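Local coordinates for protein ribokinase, putative (Burkholderia thailandensis, PDB 3B1N) that is a nucleoside kinase of the pfkB (ribokinase-like) family, which probably phosphorylates nucleosides with ATP and here holds ADP and the nucleoside analogue mizoribine, at residues B[54-59]-B[290-295]; B[2-7]-B[65-70]; B[181-186]-B[208-213]. One frame throughout, in Å; residues are numbered along the deposited sequence.

How the contacts relate
Contacts 1 and 2 are neighbours, with centres 16 Å apart. Strand 64-71 of contact 2 follows helix 49-59 of contact 1 in the chain, after a short connection. The two contacts touch where Ala-54 CB packs on Met-66 CG at 3.3 Å. Both lie near the nucleoside site: the side chain of Gln-290 in contact 1 and Gly-7 in contact 2 are each about 7 Å from the bound mizoribine. Contact 3 stands apart and holds a sodium ion. Its nearest atoms are about 12 Å from contact 2 and about 17 Å from contact 1. Contacts 1 and 3 lie on opposite sides of the chain's centre.

Contact 1: residues B[54-59]-B[290-295]; sequences AYALNL and QTYAPT
The last turns of helix 49-59 meet the irregular segment 290-295 along one side. Their closest backbone points are Tyr-55 beside Gln-290 and Leu-59 beside Thr-295, with CA atoms 6.7 Å apart in the first pair. Tyr-55 and Leu-59, about one turn apart on the helix, both point their CB toward the loop.

Tyr-55 carries much of the contact. Its CG lies anti to the backbone N (chi1 178°), which sends the ring off the helix to the loop backbone. There its OH donates a hydrogen bond to Tyr-292 O at 2.6 Å. The acceptor sits at the ring edge, in the ring plane, and the donor is tilted from the carbonyl plane. Gln-290 CB lies over one face of the same ring, 3.8 Å from its centroid, in a CH-pi contact. The Gln-290 amide plane is 24° from the ring plane. Tyr-55 also turns an edge toward the face of Tyr-292 in an offset edge-to-face pair, with planes 68° apart. Leu-59 CD1 comes over one face of the Tyr-292 ring, 3.5 Å from CE2. The same methyl group reaches Pro-294 CD. Ala-56 CB touches the phenolic end, 3.4 Å from Tyr-292 OH. A water lies within hydrogen-bonding distance of both Leu-59 O and Pro-294 O and bridges them.

The amide of Gln-290 is fixed by Asn-52, Tyr-78 and Arg-81. Asn-52 lines the mizoribine pocket, so this amide is a second-shell partner of the nucleoside site. The contact ties helix 49-59 to the loop between helices 269-284 and 296-307. Tyr-292 also packs on Met-279 and Leu-282 of helix 269-284 and on Ala-254 of helix 251-264, while Ala-54 rests on strand 64-71.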
# COMPACT_ATOMS: atom_id res chain seq x y z
N ALA B 54 19.75 10.49 -9.23
CA ALA B 54 20.65 11.66 -9.23
C ALA B 54 21.26 11.87 -7.87
O ALA B 54 22.42 12.29 -7.78
CB ALA B 54 19.91 12.90 -9.68
N TYR B 55 20.51 11.65 -6.79
CA TYR B 55 21.05 11.86 -5.44
C TYR B 55 22.27 10.93 -5.24
O TYR B 55 23.30 11.38 -4.70
CB TYR B 55 19.95 11.60 -4.40
CG TYR B 55 20.43 11.75 -2.97
CD1 TYR B 55 20.56 13.01 -2.41
CD2 TYR B 55 20.75 10.64 -2.23
CE1 TYR B 55 21.05 13.17 -1.11
CE2 TYR B 55 21.21 10.79 -0.90
CZ TYR B 55 21.36 12.03 -0.38
OH TYR B 55 21.83 12.23 0.92
N ALA B 56 22.14 9.68 -5.64
CA ALA B 56 23.24 8.71 -5.53
C ALA B 56 24.44 9.13 -6.37
O ALA B 56 25.57 9.12 -5.86
CB ALA B 56 22.78 7.32 -5.91
N LEU B 57 24.19 9.56 -7.59
CA LEU B 57 25.31 9.96 -8.47
C LEU B 57 25.99 11.19 -7.86
O LEU B 57 27.24 11.27 -7.87
CB LEU B 57 24.78 10.15 -9.89
CG LEU B 57 25.88 10.53 -10.88
CD1 LEU B 57 26.94 9.41 -10.87
CD2 LEU B 57 25.20 10.57 -12.24
N ASN B 58 25.22 12.11 -7.28
CA ASN B 58 25.74 13.32 -6.64
C ASN B 58 26.57 13.01 -5.40
O ASN B 58 27.63 13.64 -5.15
CB ASN B 58 24.56 14.27 -6.33
CG ASN B 58 25.02 15.65 -5.96
OD1 ASN B 58 25.69 16.32 -6.77
ND2 ASN B 58 24.69 16.09 -4.76
N LEU B 59 26.14 12.03 -4.60
CA LEU B 59 26.95 11.61 -3.45
C LEU B 59 28.32 11.13 -3.91
O LEU B 59 29.31 11.28 -3.16
CB LEU B 59 26.29 10.42 -2.73
CG LEU B 59 25.09 10.72 -1.85
CD1 LEU B 59 24.53 9.37 -1.37
CD2 LEU B 59 25.43 11.63 -0.66
N GLN B 290 16.48 8.88 0.06
CA GLN B 290 17.63 9.80 -0.06
C GLN B 290 18.16 10.31 1.28
O GLN B 290 18.89 11.30 1.32
CB GLN B 290 17.26 11.00 -0.95
CG GLN B 290 16.82 10.67 -2.38
CD GLN B 290 16.32 11.93 -3.10
OE1 GLN B 290 16.81 13.06 -2.81
NE2 GLN B 290 15.45 11.76 -4.09
N THR B 291 17.87 9.65 2.39
CA THR B 291 18.36 10.23 3.64
C THR B 291 19.76 9.77 4.03
O THR B 291 20.46 10.50 4.75
CB THR B 291 17.37 10.10 4.78
OG1 THR B 291 17.31 8.73 5.20
CG2 THR B 291 16.01 10.55 4.32
N TYR B 292 20.19 8.60 3.53
CA TYR B 292 21.60 8.23 3.64
C TYR B 292 22.49 9.32 3.08
O TYR B 292 22.20 9.89 2.03
CB TYR B 292 21.88 6.86 3.01
CG TYR B 292 21.94 6.80 1.48
CD1 TYR B 292 20.85 7.20 0.69
CD2 TYR B 292 23.11 6.37 0.84
CE1 TYR B 292 20.95 7.12 -0.70
CE2 TYR B 292 23.22 6.28 -0.53
CZ TYR B 292 22.10 6.70 -1.30
OH TYR B 292 22.23 6.64 -2.67
N ALA B 293 23.51 9.71 3.83
CA ALA B 293 24.37 10.79 3.40
C ALA B 293 25.85 10.49 3.71
O ALA B 293 26.52 11.31 4.39
CB ALA B 293 23.91 12.12 4.06
N PRO B 294 26.38 9.37 3.19
CA PRO B 294 27.81 9.09 3.32
C PRO B 294 28.66 10.16 2.62
O PRO B 294 28.31 10.67 1.55
CB PRO B 294 27.97 7.72 2.64
CG PRO B 294 26.89 7.77 1.54
CD PRO B 294 25.72 8.45 2.22
N THR B 295 29.79 10.47 3.24
CA THR B 295 30.77 11.27 2.55
C THR B 295 31.42 10.43 1.50
O THR B 295 31.39 9.17 1.48
CB THR B 295 31.86 11.81 3.49
OG1 THR B 295 32.62 10.72 3.99
CG2 THR B 295 31.25 12.62 4.63
O HOH W 1 29.02 12.37 -0.44

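Contact 2: residues B[2-7]-B[65-70]; sequences ATLICG and RMMGTL
Arg-65 pairs with Leu-4 where strands 3-6 and 64-71 run parallel. Arg-65 N donates to Thr-3 O at 2.8 Å, nearly in line with the C=O bond. Its side chain bends at chi2 (-72°), laying the guanidinium against Ala-2. Ala-2 CB sits over the centre of one guanidinium face, 3.7 Å from Arg-65 CZ. Asp-63 and Glu-90 form salt bridges with the same group. Arg-65 O accepts from Ile-5 N, which lies above the carbonyl plane.

Met-66 pairs with Ile-5, both facing helix 49-59. Met-67 N donates to Ile-5 O at 2.8 Å. On the face shared with Leu-4 and Cys-6, Met-67 CB meets Leu-4 CD1 at 4.1 Å, and its SD lies 4.1 Å from Cys-6 SG. Met-67 O takes a weak bond from Gly-7 N at 3.3 Å. Past Met-67 the strands part, and water 2 links Gly-7 O to Thr-69 N.

Backbone bonds hold the strands, mostly apolar side chains line both faces, and the charge of Arg-65 is paired at one end. This suits a strand pair of the Rossmann-like sheet. The bonding loosens at Gly-7, just before Ser-8 of the mizoribine pocket.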
# COMPACT_ATOMS: atom_id res chain seq x y z
N ALA B 2 28.52 15.15 -17.89
CA ALA B 2 27.16 15.26 -17.31
C ALA B 2 26.36 14.03 -17.70
O ALA B 2 26.39 13.55 -18.85
CB ALA B 2 26.47 16.50 -17.84
N THR B 3 25.58 13.52 -16.73
CA THR B 3 24.78 12.32 -16.96
C THR B 3 23.30 12.69 -16.79
O THR B 3 22.95 13.33 -15.79
CB THR B 3 25.15 11.22 -15.93
OG1 THR B 3 26.55 10.91 -16.14
CG2 THR B 3 24.32 9.95 -16.14
N LEU B 4 22.51 12.43 -17.83
CA LEU B 4 21.10 12.87 -17.84
C LEU B 4 20.27 11.80 -17.16
O LEU B 4 20.32 10.61 -17.54
CB LEU B 4 20.58 13.04 -19.28
CG LEU B 4 19.23 13.73 -19.46
CD1 LEU B 4 19.34 15.22 -19.10
CD2 LEU B 4 18.71 13.56 -20.91
N ILE B 5 19.49 12.23 -16.16
CA ILE B 5 18.71 11.25 -15.38
C ILE B 5 17.23 11.51 -15.63
O ILE B 5 16.67 12.41 -15.01
CB ILE B 5 19.02 11.40 -13.86
CG1 ILE B 5 20.53 11.48 -13.56
CG2 ILE B 5 18.31 10.24 -13.10
CD1 ILE B 5 21.30 10.28 -14.01
N CYS B 6 16.63 10.70 -16.50
CA CYS B 6 15.22 10.92 -16.87
C CYS B 6 14.34 10.02 -16.05
O CYS B 6 14.54 8.81 -15.99
CB CYS B 6 15.02 10.55 -18.32
SG CYS B 6 16.02 11.49 -19.48
N GLY B 7 13.38 10.60 -15.34
CA GLY B 7 12.50 9.74 -14.55
C GLY B 7 11.63 10.60 -13.68
O GLY B 7 11.67 11.83 -13.72
N ARG B 65 22.21 15.39 -14.03
CA ARG B 65 21.24 16.36 -14.54
C ARG B 65 19.86 15.71 -14.59
O ARG B 65 19.56 14.97 -15.53
CB ARG B 65 21.64 16.88 -15.95
CG ARG B 65 23.11 17.38 -16.04
CD ARG B 65 23.31 18.68 -15.32
NE ARG B 65 24.73 19.08 -15.42
CZ ARG B 65 25.29 19.71 -16.47
NH1 ARG B 65 24.57 20.09 -17.52
NH2 ARG B 65 26.59 19.98 -16.44
N MET B 66 19.05 15.97 -13.56
CA MET B 66 17.67 15.42 -13.52
C MET B 66 16.82 16.04 -14.61
O MET B 66 16.85 17.27 -14.76
CB MET B 66 17.00 15.71 -12.19
CG MET B 66 17.70 15.04 -11.00
SD MET B 66 17.15 15.65 -9.37
CE MET B 66 15.44 15.56 -9.62
N MET B 67 16.08 15.18 -15.32
CA MET B 67 15.10 15.64 -16.30
C MET B 67 13.77 15.07 -15.90
O MET B 67 13.57 13.84 -15.93
CB MET B 67 15.48 15.18 -17.69
CG MET B 67 14.43 15.62 -18.74
SD MET B 67 14.93 15.33 -20.47
CE MET B 67 15.82 16.85 -20.78
N GLY B 68 12.88 15.96 -15.51
CA GLY B 68 11.54 15.54 -15.05
C GLY B 68 10.68 16.75 -14.80
O GLY B 68 11.16 17.91 -14.88
N THR B 69 9.41 16.49 -14.48
CA THR B 69 8.47 17.57 -14.20
C THR B 69 7.98 17.55 -12.75
O THR B 69 7.74 16.46 -12.19
CB THR B 69 7.23 17.46 -15.16
OG1 THR B 69 6.82 16.09 -15.23
CG2 THR B 69 7.64 17.87 -16.57
N LEU B 70 7.89 18.74 -12.17
CA LEU B 70 7.32 19.01 -10.83
C LEU B 70 6.09 19.93 -10.96
O LEU B 70 5.87 20.53 -12.03
CB LEU B 70 8.32 19.71 -9.90
CG LEU B 70 9.40 18.75 -9.37
CD1 LEU B 70 10.50 19.67 -8.73
CD2 LEU B 70 8.79 17.81 -8.33
O HOH W 2 9.34 13.25 -14.65

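Contact 3: residues B[181-186]-B[208-213]; sequences RSIELA and DEIASR. With NA (sodium ion), chain H.
The guanidinium of Arg-213 is the flat group at this contact. Glu-184 CG comes to its edge, near the plane, and approaches Arg-213 CD to 4.2 Å. Glu-209 CA also lies at the edge, in the plane. The carboxylate of Glu-184 is near but makes no salt bridge: OE1 is 4.4 Å from Arg-213 NE. Their opposite charges may still attract weakly. Trp-205 makes a cation-pi contact with Arg-213.

The group is steadied by its own segment. Arg-213 NH2 donates to Glu-209 O at 3.0 Å, with that oxygen in the guanidinium plane. Ser-212 OG donates to the same oxygen from the opposite face of its carbonyl plane. Two side-chain bonds therefore grip the Glu-209 carbonyl.

A sodium ion bridges the two segments. Ile-183 O, Glu-184 O and Ala-186 O bind it from one segment. Arg-213 O binds the sodium ion from the other, at 2.2 Å. A water is the fifth ligand, its oxygen 2.5 Å from the sodium ion. All four protein ligands are backbone carbonyl oxygens: three come from the end of helix 176-185 and the residue after it, and the fourth is Arg-213 O. The ion probably offsets the repulsion between these carbonyls, with Ile-183 O and Arg-213 O 3.5 Å apart. Beside the ion there is also an apolar contact: Ile-183 CG2 meets Ile-210 CG2 at 4.2 Å. Ile-183 CG2 also reaches Arg-213 CB.

The site joins the C-terminal end of helix 176-185 to segment 208-213. Ile-183 and Ile-210 both pack on Val-199 of helix 193-203 and on Trp-205 in the loop that follows. Ala-186 rests on Phe-163 and Phe-165 of strand 163-165, and Leu-185 turns to helix 146-158.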
# COMPACT_ATOMS: atom_id res chain seq x y z
N ARG B 181 10.85 -2.69 -28.68
CA ARG B 181 11.51 -1.56 -29.35
C ARG B 181 12.45 -0.81 -28.41
O ARG B 181 13.59 -0.49 -28.77
CB ARG B 181 10.48 -0.62 -29.99
CG ARG B 181 11.03 0.72 -30.45
CD ARG B 181 11.97 0.56 -31.63
NE ARG B 181 12.25 1.87 -32.19
CZ ARG B 181 13.07 2.10 -33.21
NH1 ARG B 181 13.69 1.08 -33.80
NH2 ARG B 181 13.27 3.33 -33.62
N SER B 182 11.98 -0.57 -27.19
CA SER B 182 12.79 0.18 -26.21
C SER B 182 14.10 -0.53 -25.88
O SER B 182 15.15 0.12 -25.76
CB SER B 182 11.96 0.45 -24.95
OG SER B 182 10.86 1.27 -25.28
N ILE B 183 14.03 -1.85 -25.73
CA ILE B 183 15.19 -2.69 -25.46
C ILE B 183 16.14 -2.72 -26.66
O ILE B 183 17.37 -2.64 -26.47
CB ILE B 183 14.75 -4.10 -25.08
CG1 ILE B 183 14.03 -4.07 -23.72
CG2 ILE B 183 15.93 -5.07 -25.05
CD1 ILE B 183 13.19 -5.33 -23.43
N GLU B 184 15.58 -2.82 -27.88
CA GLU B 184 16.43 -2.68 -29.09
C GLU B 184 17.27 -1.38 -29.07
O GLU B 184 18.48 -1.39 -29.25
CB GLU B 184 15.59 -2.80 -30.38
CG GLU B 184 15.16 -4.26 -30.72
CD GLU B 184 13.91 -4.33 -31.58
OE1 GLU B 184 13.39 -5.46 -31.82
OE2 GLU B 184 13.42 -3.24 -32.01
N LEU B 185 16.64 -0.26 -28.75
CA LEU B 185 17.30 1.04 -28.69
C LEU B 185 18.29 1.19 -27.52
O LEU B 185 19.28 1.90 -27.63
CB LEU B 185 16.26 2.16 -28.59
CG LEU B 185 15.27 2.31 -29.76
CD1 LEU B 185 14.26 3.38 -29.40
CD2 LEU B 185 15.96 2.61 -31.11
N ALA B 186 17.98 0.55 -26.39
CA ALA B 186 18.76 0.78 -25.16
C ALA B 186 20.19 0.25 -25.26
O ALA B 186 20.43 -0.79 -25.87
CB ALA B 186 18.06 0.10 -23.96
N ASP B 208 18.32 -14.58 -22.46
CA ASP B 208 19.33 -14.76 -23.50
C ASP B 208 19.09 -13.82 -24.65
O ASP B 208 20.02 -13.18 -25.14
CB ASP B 208 19.32 -16.20 -24.05
CG ASP B 208 20.09 -17.18 -23.17
OD1 ASP B 208 20.83 -16.77 -22.25
OD2 ASP B 208 19.95 -18.41 -23.43
N GLU B 209 17.82 -13.76 -25.08
CA GLU B 209 17.42 -12.93 -26.20
C GLU B 209 17.50 -11.44 -25.87
O GLU B 209 17.88 -10.64 -26.70
CB GLU B 209 16.05 -13.36 -26.71
CG GLU B 209 16.13 -14.72 -27.44
CD GLU B 209 14.80 -15.44 -27.65
OE1 GLU B 209 14.71 -16.25 -28.61
OE2 GLU B 209 13.85 -15.26 -26.85
N ILE B 210 17.17 -11.07 -24.64
CA ILE B 210 17.29 -9.67 -24.24
C ILE B 210 18.77 -9.25 -24.20
O ILE B 210 19.16 -8.16 -24.69
CB ILE B 210 16.59 -9.45 -22.87
CG1 ILE B 210 15.08 -9.66 -23.00
CG2 ILE B 210 16.89 -8.08 -22.28
CD1 ILE B 210 14.40 -9.83 -21.66
N ALA B 211 19.57 -10.14 -23.62
CA ALA B 211 20.99 -9.92 -23.44
C ALA B 211 21.69 -9.72 -24.78
O ALA B 211 22.66 -8.98 -24.88
CB ALA B 211 21.60 -11.10 -22.71
N SER B 212 21.17 -10.37 -25.82
CA SER B 212 21.76 -10.21 -27.16
C SER B 212 21.49 -8.85 -27.77
O SER B 212 22.18 -8.45 -28.70
CB SER B 212 21.31 -11.33 -28.10
OG SER B 212 19.98 -11.12 -28.55
N ARG B 213 20.51 -8.11 -27.23
CA ARG B 213 20.12 -6.80 -27.78
C ARG B 213 20.63 -5.57 -27.02
O ARG B 213 20.28 -4.43 -27.36
CB ARG B 213 18.61 -6.74 -27.96
CG ARG B 213 18.10 -7.85 -28.91
CD ARG B 213 16.60 -7.81 -28.94
NE ARG B 213 16.03 -8.51 -30.09
CZ ARG B 213 15.97 -9.84 -30.22
NH1 ARG B 213 15.40 -10.35 -31.31
NH2 ARG B 213 16.48 -10.64 -29.30
NA NA H . 19.61 -2.32 -27.38
O HOH W 3 21.69 -1.90 -28.66